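PDB 6DQX: ribonucleoside-diphosphate reductase, alpha chain from Actinobacillus ureae ATCC 25976, which probably reduces ribonucleoside diphosphates to deoxyribonucleotides, as the catalytic alpha subunit of a class Id ribonucleotide reductase. Local coordinates for residues I187-I198 with Y228-R239. Residues are numbered along the deposited sequence; the frame is centred on the assembly and turned at random.
Sequences IEHGDIDEWLDI and YKRQLWAKLLQR. With EDO (1,2-ethanediol), chain G; EDO (1,2-ethanediol), chain I.
L196 reaches from the short helix 192-195 region into the groove between L232, K235 and L236 of the long helix 227-243. Its CB lies 4.2 Å from CE of K235; beyond CG the chain forks, CD1 resting on L232 CD1 at 3.7 Å and against CD of K235, while CD2 faces L236 CG. L232, CG anti to the backbone N (chi1 -171°), splits its two methyls: CD1 goes to L196 and to OD1 of D193, CD2 to I192 CG2 and I187 CG1. I187 and L232 run antiparallel alongside each other; I187 CD1 lies in the plane of the W233 indole at its edge, 3.9 Å from CE3, and touches L236 CD1. NE1 of W233, on the five-membered ring, hydrogen-bonds to N536 OD1. Polar groups gather toward the ends. K235, fully extended, sends NZ to D197 OD1 in a long, weak salt bridge of 3.4 Å. R239 bends at chi2 and chi3, bringing NH1 to I198 O in a weak bond (134°) and NE to a water that donates to the same carbonyl; NH2 forms a salt bridge with E242. Near Y228, an ethanediol probably left from crystallisation links the hydroxyl to I187 O. The contact lies in the ribonucleotide reductase barrel domain, where I187 follows strand 181-186 and W218 of helix 216-223 also packs on I187 and L232. Apolar packing thus carries the join; direct polar bonds across it are long and weak, and the water bridge ties R239 to the I198 carbonyl with better geometry.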
loop_
_atom_site.group_PDB
_atom_site.type_symbol
_atom_site.label_atom_id
_atom_site.label_comp_id
_atom_site.label_asym_id
_atom_site.label_seq_id
_atom_site.Cartn_x
_atom_site.Cartn_y
_atom_site.Cartn_z
ATOM N N ILE A 187 22.766 6.321 -7.657
ATOM C CA ILE A 187 23.934 5.760 -6.937
ATOM C C ILE A 187 24.477 6.732 -5.882
ATOM O O ILE A 187 25.097 6.282 -4.909
ATOM C CB ILE A 187 25.057 5.319 -7.917
ATOM C CG1 ILE A 187 26.027 4.332 -7.220
ATOM C CG2 ILE A 187 25.737 6.516 -8.545
ATOM C CD1 ILE A 187 26.932 3.580 -8.163
ATOM N N GLU A 188 24.211 8.037 -6.063
ATOM C CA GLU A 188 24.639 9.094 -5.125
ATOM C C GLU A 188 23.645 9.352 -3.975
ATOM O O GLU A 188 23.906 10.195 -3.138
ATOM C CB GLU A 188 25.001 10.404 -5.823
ATOM C CG GLU A 188 23.848 11.239 -6.389
ATOM C CD GLU A 188 23.432 10.842 -7.806
ATOM O OE1 GLU A 188 23.750 9.715 -8.249
ATOM O OE2 GLU A 188 22.750 11.657 -8.471
ATOM N N HIS A 189 22.546 8.608 -3.943
ATOM C CA HIS A 189 21.459 8.844 -2.988
ATOM C C HIS A 189 21.914 8.422 -1.608
ATOM O O HIS A 189 22.649 7.436 -1.466
ATOM C CB HIS A 189 20.205 8.027 -3.359
ATOM C CG HIS A 189 18.957 8.483 -2.658
ATOM N ND1 HIS A 189 18.564 8.004 -1.421
ATOM C CD2 HIS A 189 18.008 9.379 -3.033
ATOM C CE1 HIS A 189 17.435 8.590 -1.065
ATOM N NE2 HIS A 189 17.069 9.426 -2.022
ATOM N N GLY A 190 21.442 9.145 -0.594
ATOM C CA GLY A 190 21.752 8.810 0.789
ATOM C C GLY A 190 21.492 7.382 1.179
ATOM O O GLY A 190 22.222 6.846 2.016
ATOM N N ASP A 191 20.480 6.743 0.578
ATOM C CA ASP A 191 20.056 5.403 0.963
ATOM C C ASP A 191 20.620 4.270 0.094
ATOM O O ASP A 191 20.184 3.130 0.224
ATOM C CB ASP A 191 18.524 5.302 0.976
ATOM C CG ASP A 191 17.855 6.337 1.863
ATOM O OD1 ASP A 191 18.416 6.713 2.921
ATOM O OD2 ASP A 191 16.740 6.784 1.488
ATOM N N ILE A 192 21.591 4.568 -0.765
ATOM C CA ILE A 192 22.107 3.581 -1.708
ATOM C C ILE A 192 22.551 2.265 -1.036
ATOM O O ILE A 192 22.257 1.185 -1.532
ATOM C CB ILE A 192 23.213 4.196 -2.623
ATOM C CG1 ILE A 192 23.560 3.259 -3.797
ATOM C CG2 ILE A 192 24.492 4.535 -1.868
ATOM C CD1 ILE A 192 22.383 2.810 -4.636
ATOM N N ASP A 193 23.224 2.360 0.111
ATOM C CA ASP A 193 23.652 1.141 0.841
ATOM C C ASP A 193 22.480 0.244 1.239
ATOM O O ASP A 193 22.607 -0.981 1.190
ATOM C CB ASP A 193 24.486 1.493 2.087
ATOM C CG ASP A 193 25.857 2.059 1.749
ATOM O OD1 ASP A 193 26.448 1.645 0.728
ATOM O OD2 ASP A 193 26.364 2.915 2.526
ATOM N N GLU A 194 21.333 0.830 1.603
ATOM C CA GLU A 194 20.170 0.009 1.937
ATOM C C GLU A 194 19.620 -0.714 0.708
ATOM O O GLU A 194 19.236 -1.860 0.789
ATOM C CB GLU A 194 19.050 0.825 2.579
ATOM C CG GLU A 194 19.399 1.422 3.933
ATOM C CD GLU A 194 18.198 2.092 4.559
ATOM O OE1 GLU A 194 18.190 3.347 4.669
ATOM O OE2 GLU A 194 17.240 1.371 4.886
ATOM N N TRP A 195 19.551 -0.012 -0.420
ATOM C CA TRP A 195 19.056 -0.617 -1.669
ATOM C C TRP A 195 19.968 -1.745 -2.172
ATOM O O TRP A 195 19.481 -2.746 -2.666
ATOM C CB TRP A 195 18.912 0.449 -2.750
ATOM C CG TRP A 195 17.735 1.347 -2.562
ATOM C CD1 TRP A 195 17.615 2.375 -1.666
ATOM C CD2 TRP A 195 16.508 1.309 -3.291
ATOM N NE1 TRP A 195 16.395 2.994 -1.809
ATOM C CE2 TRP A 195 15.689 2.358 -2.794
ATOM C CE3 TRP A 195 16.014 0.494 -4.318
ATOM C CZ2 TRP A 195 14.403 2.605 -3.285
ATOM C CZ3 TRP A 195 14.730 0.752 -4.818
ATOM C CH2 TRP A 195 13.933 1.781 -4.283
ATOM N N LEU A 196 21.277 -1.598 -2.001
ATOM C CA LEU A 196 22.239 -2.637 -2.430
ATOM C C LEU A 196 22.140 -3.994 -1.708
ATOM O O LEU A 196 22.739 -4.967 -2.175
ATOM C CB LEU A 196 23.681 -2.104 -2.396
ATOM C CG LEU A 196 24.071 -1.100 -3.482
ATOM C CD1 LEU A 196 25.530 -0.710 -3.349
ATOM C CD2 LEU A 196 23.815 -1.643 -4.885
ATOM N N ASP A 197 21.378 -4.074 -0.606
ATOM C CA ASP A 197 21.078 -5.351 0.062
ATOM C C ASP A 197 19.719 -5.944 -0.286
ATOM O O ASP A 197 19.340 -6.966 0.256
ATOM C CB ASP A 197 21.252 -5.204 1.591
ATOM C CG ASP A 197 22.706 -5.021 1.991
ATOM O OD1 ASP A 197 23.604 -5.414 1.229
ATOM O OD2 ASP A 197 22.955 -4.457 3.062
ATOM N N ILE A 198 18.982 -5.331 -1.222
ATOM C CA ILE A 198 17.760 -5.922 -1.738
ATOM C C ILE A 198 18.037 -7.360 -2.225
ATOM O O ILE A 198 19.070 -7.597 -2.815
ATOM C CB ILE A 198 17.177 -5.044 -2.887
ATOM C CG1 ILE A 198 16.462 -3.831 -2.279
ATOM C CG2 ILE A 198 16.238 -5.845 -3.771
ATOM C CD1 ILE A 198 15.914 -2.815 -3.269
ATOM N N TYR A 228 35.699 5.890 -1.698
ATOM C CA TYR A 228 34.321 5.565 -1.352
ATOM C C TYR A 228 33.584 5.085 -2.599
ATOM O O TYR A 228 32.926 4.052 -2.556
ATOM C CB TYR A 228 33.547 6.742 -0.738
ATOM C CG TYR A 228 32.087 6.370 -0.539
ATOM C CD1 TYR A 228 31.691 5.564 0.532
ATOM C CD2 TYR A 228 31.112 6.755 -1.462
ATOM C CE1 TYR A 228 30.360 5.190 0.700
ATOM C CE2 TYR A 228 29.787 6.376 -1.299
ATOM C CZ TYR A 228 29.409 5.602 -0.224
ATOM O OH TYR A 228 28.076 5.255 -0.099
ATOM N N LYS A 229 33.708 5.839 -3.697
ATOM C CA LYS A 229 33.027 5.470 -4.954
ATOM C C LYS A 229 33.543 4.129 -5.481
ATOM O O LYS A 229 32.760 3.267 -5.902
ATOM C CB LYS A 229 33.196 6.560 -6.001
ATOM C CG LYS A 229 32.490 7.850 -5.646
ATOM C CD LYS A 229 32.411 8.772 -6.847
ATOM C CE LYS A 229 31.702 10.075 -6.526
ATOM N NZ LYS A 229 32.556 11.040 -5.776
ATOM N N ARG A 230 34.861 3.939 -5.403
ATOM C CA ARG A 230 35.465 2.665 -5.767
ATOM C C ARG A 230 34.894 1.490 -4.969
ATOM O O ARG A 230 34.590 0.466 -5.556
ATOM C CB ARG A 230 37.007 2.728 -5.693
ATOM C CG ARG A 230 37.618 3.463 -6.880
ATOM C CD ARG A 230 39.141 3.501 -6.895
ATOM N NE ARG A 230 39.733 2.164 -7.021
ATOM C CZ ARG A 230 40.197 1.406 -6.017
ATOM N NH1 ARG A 230 40.162 1.811 -4.740
ATOM N NH2 ARG A 230 40.705 0.204 -6.292
ATOM N N GLN A 231 34.716 1.630 -3.653
ATOM C CA GLN A 231 34.116 0.533 -2.849
ATOM C C GLN A 231 32.627 0.308 -3.094
ATOM O O GLN A 231 32.153 -0.821 -3.063
ATOM C CB GLN A 231 34.369 0.680 -1.322
ATOM C CG GLN A 231 35.332 -0.369 -0.743
ATOM C CD GLN A 231 34.968 -1.815 -1.107
ATOM O OE1 GLN A 231 33.786 -2.159 -1.269
ATOM N NE2 GLN A 231 35.992 -2.670 -1.247
ATOM N N LEU A 232 31.886 1.387 -3.298
ATOM C CA LEU A 232 30.469 1.279 -3.613
ATOM C C LEU A 232 30.278 0.590 -4.964
ATOM O O LEU A 232 29.461 -0.307 -5.092
ATOM C CB LEU A 232 29.826 2.663 -3.624
ATOM C CG LEU A 232 28.303 2.712 -3.725
ATOM C CD1 LEU A 232 27.655 2.148 -2.469
ATOM C CD2 LEU A 232 27.851 4.151 -3.940
ATOM N N TRP A 233 31.053 1.010 -5.963
ATOM C CA TRP A 233 30.960 0.430 -7.300
ATOM C C TRP A 233 31.304 -1.042 -7.227
ATOM O O TRP A 233 30.599 -1.862 -7.800
ATOM C CB TRP A 233 31.878 1.171 -8.261
ATOM C CG TRP A 233 31.776 0.743 -9.694
ATOM C CD1 TRP A 233 32.755 0.163 -10.448
ATOM C CD2 TRP A 233 30.641 0.886 -10.553
ATOM N NE1 TRP A 233 32.295 -0.075 -11.728
ATOM C CE2 TRP A 233 31.005 0.364 -11.821
ATOM C CE3 TRP A 233 29.354 1.409 -10.383
ATOM C CZ2 TRP A 233 30.118 0.336 -12.903
ATOM C CZ3 TRP A 233 28.467 1.373 -11.466
ATOM C CH2 TRP A 233 28.861 0.841 -12.708
ATOM N N ALA A 234 32.366 -1.376 -6.489
ATOM C CA ALA A 234 32.753 -2.783 -6.290
ATOM C C ALA A 234 31.629 -3.618 -5.694
ATOM O O ALA A 234 31.378 -4.726 -6.143
ATOM C CB ALA A 234 34.010 -2.886 -5.425
ATOM N N LYS A 235 30.942 -3.075 -4.691
ATOM C CA LYS A 235 29.811 -3.764 -4.078
ATOM C C LYS A 235 28.647 -3.964 -5.073
ATOM O O LYS A 235 28.051 -5.022 -5.126
ATOM C CB LYS A 235 29.338 -3.001 -2.825
ATOM C CG LYS A 235 28.257 -3.736 -2.059
ATOM C CD LYS A 235 27.816 -3.034 -0.780
ATOM C CE LYS A 235 26.706 -3.856 -0.128
ATOM N NZ LYS A 235 26.297 -3.351 1.212
ATOM N N LEU A 236 28.339 -2.942 -5.865
ATOM C CA LEU A 236 27.286 -3.056 -6.882
ATOM C C LEU A 236 27.596 -4.194 -7.863
ATOM O O LEU A 236 26.740 -5.042 -8.132
ATOM C CB LEU A 236 27.114 -1.718 -7.614
ATOM C CG LEU A 236 25.913 -1.600 -8.558
ATOM C CD1 LEU A 236 25.551 -0.132 -8.761
ATOM C CD2 LEU A 236 26.182 -2.292 -9.888
ATOM N N LEU A 237 28.829 -4.222 -8.371
ATOM C CA LEU A 237 29.290 -5.311 -9.269
ATOM C C LEU A 237 29.208 -6.684 -8.601
ATOM O O LEU A 237 28.839 -7.663 -9.248
ATOM C CB LEU A 237 30.731 -5.081 -9.763
ATOM C CG LEU A 237 31.101 -3.825 -10.558
ATOM C CD1 LEU A 237 32.542 -3.940 -11.034
ATOM C CD2 LEU A 237 30.165 -3.571 -11.722
ATOM N N GLN A 238 29.555 -6.755 -7.316
ATOM C CA GLN A 238 29.418 -8.005 -6.531
ATOM C C GLN A 238 27.960 -8.454 -6.477
ATOM O O GLN A 238 27.657 -9.615 -6.707
ATOM C CB GLN A 238 29.960 -7.835 -5.105
ATOM C CG GLN A 238 30.098 -9.132 -4.304
ATOM C CD GLN A 238 30.321 -8.907 -2.800
ATOM O OE1 GLN A 238 30.359 -7.769 -2.315
ATOM N NE2 GLN A 238 30.469 -10.005 -2.055
ATOM N N ARG A 239 27.052 -7.517 -6.199
ATOM C CA ARG A 239 25.615 -7.812 -6.180
ATOM C C ARG A 239 25.083 -8.327 -7.537
ATOM O O ARG A 239 24.274 -9.247 -7.603
ATOM C CB ARG A 239 24.832 -6.559 -5.742
ATOM C CG ARG A 239 25.127 -6.059 -4.321
ATOM C CD ARG A 239 24.871 -7.124 -3.257
ATOM N NE ARG A 239 23.542 -7.723 -3.423
ATOM C CZ ARG A 239 23.193 -8.975 -3.109
ATOM N NH1 ARG A 239 21.935 -9.373 -3.321
ATOM N NH2 ARG A 239 24.073 -9.843 -2.596
HETATM C C1 EDO G . 28.610 8.658 -3.294
HETATM O O1 EDO G . 28.585 9.841 -4.095
HETATM C C2 EDO G . 27.199 8.091 -3.348
HETATM O O2 EDO G . 26.799 6.992 -2.508
HETATM C C1 EDO I . 20.951 -3.475 5.263
HETATM O O1 EDO I . 21.548 -2.523 4.373
HETATM C C2 EDO I . 21.394 -3.139 6.675
HETATM O O2 EDO I . 20.645 -1.989 7.082
HETATM O O HOH W 1 20.977 -6.591 -4.482
#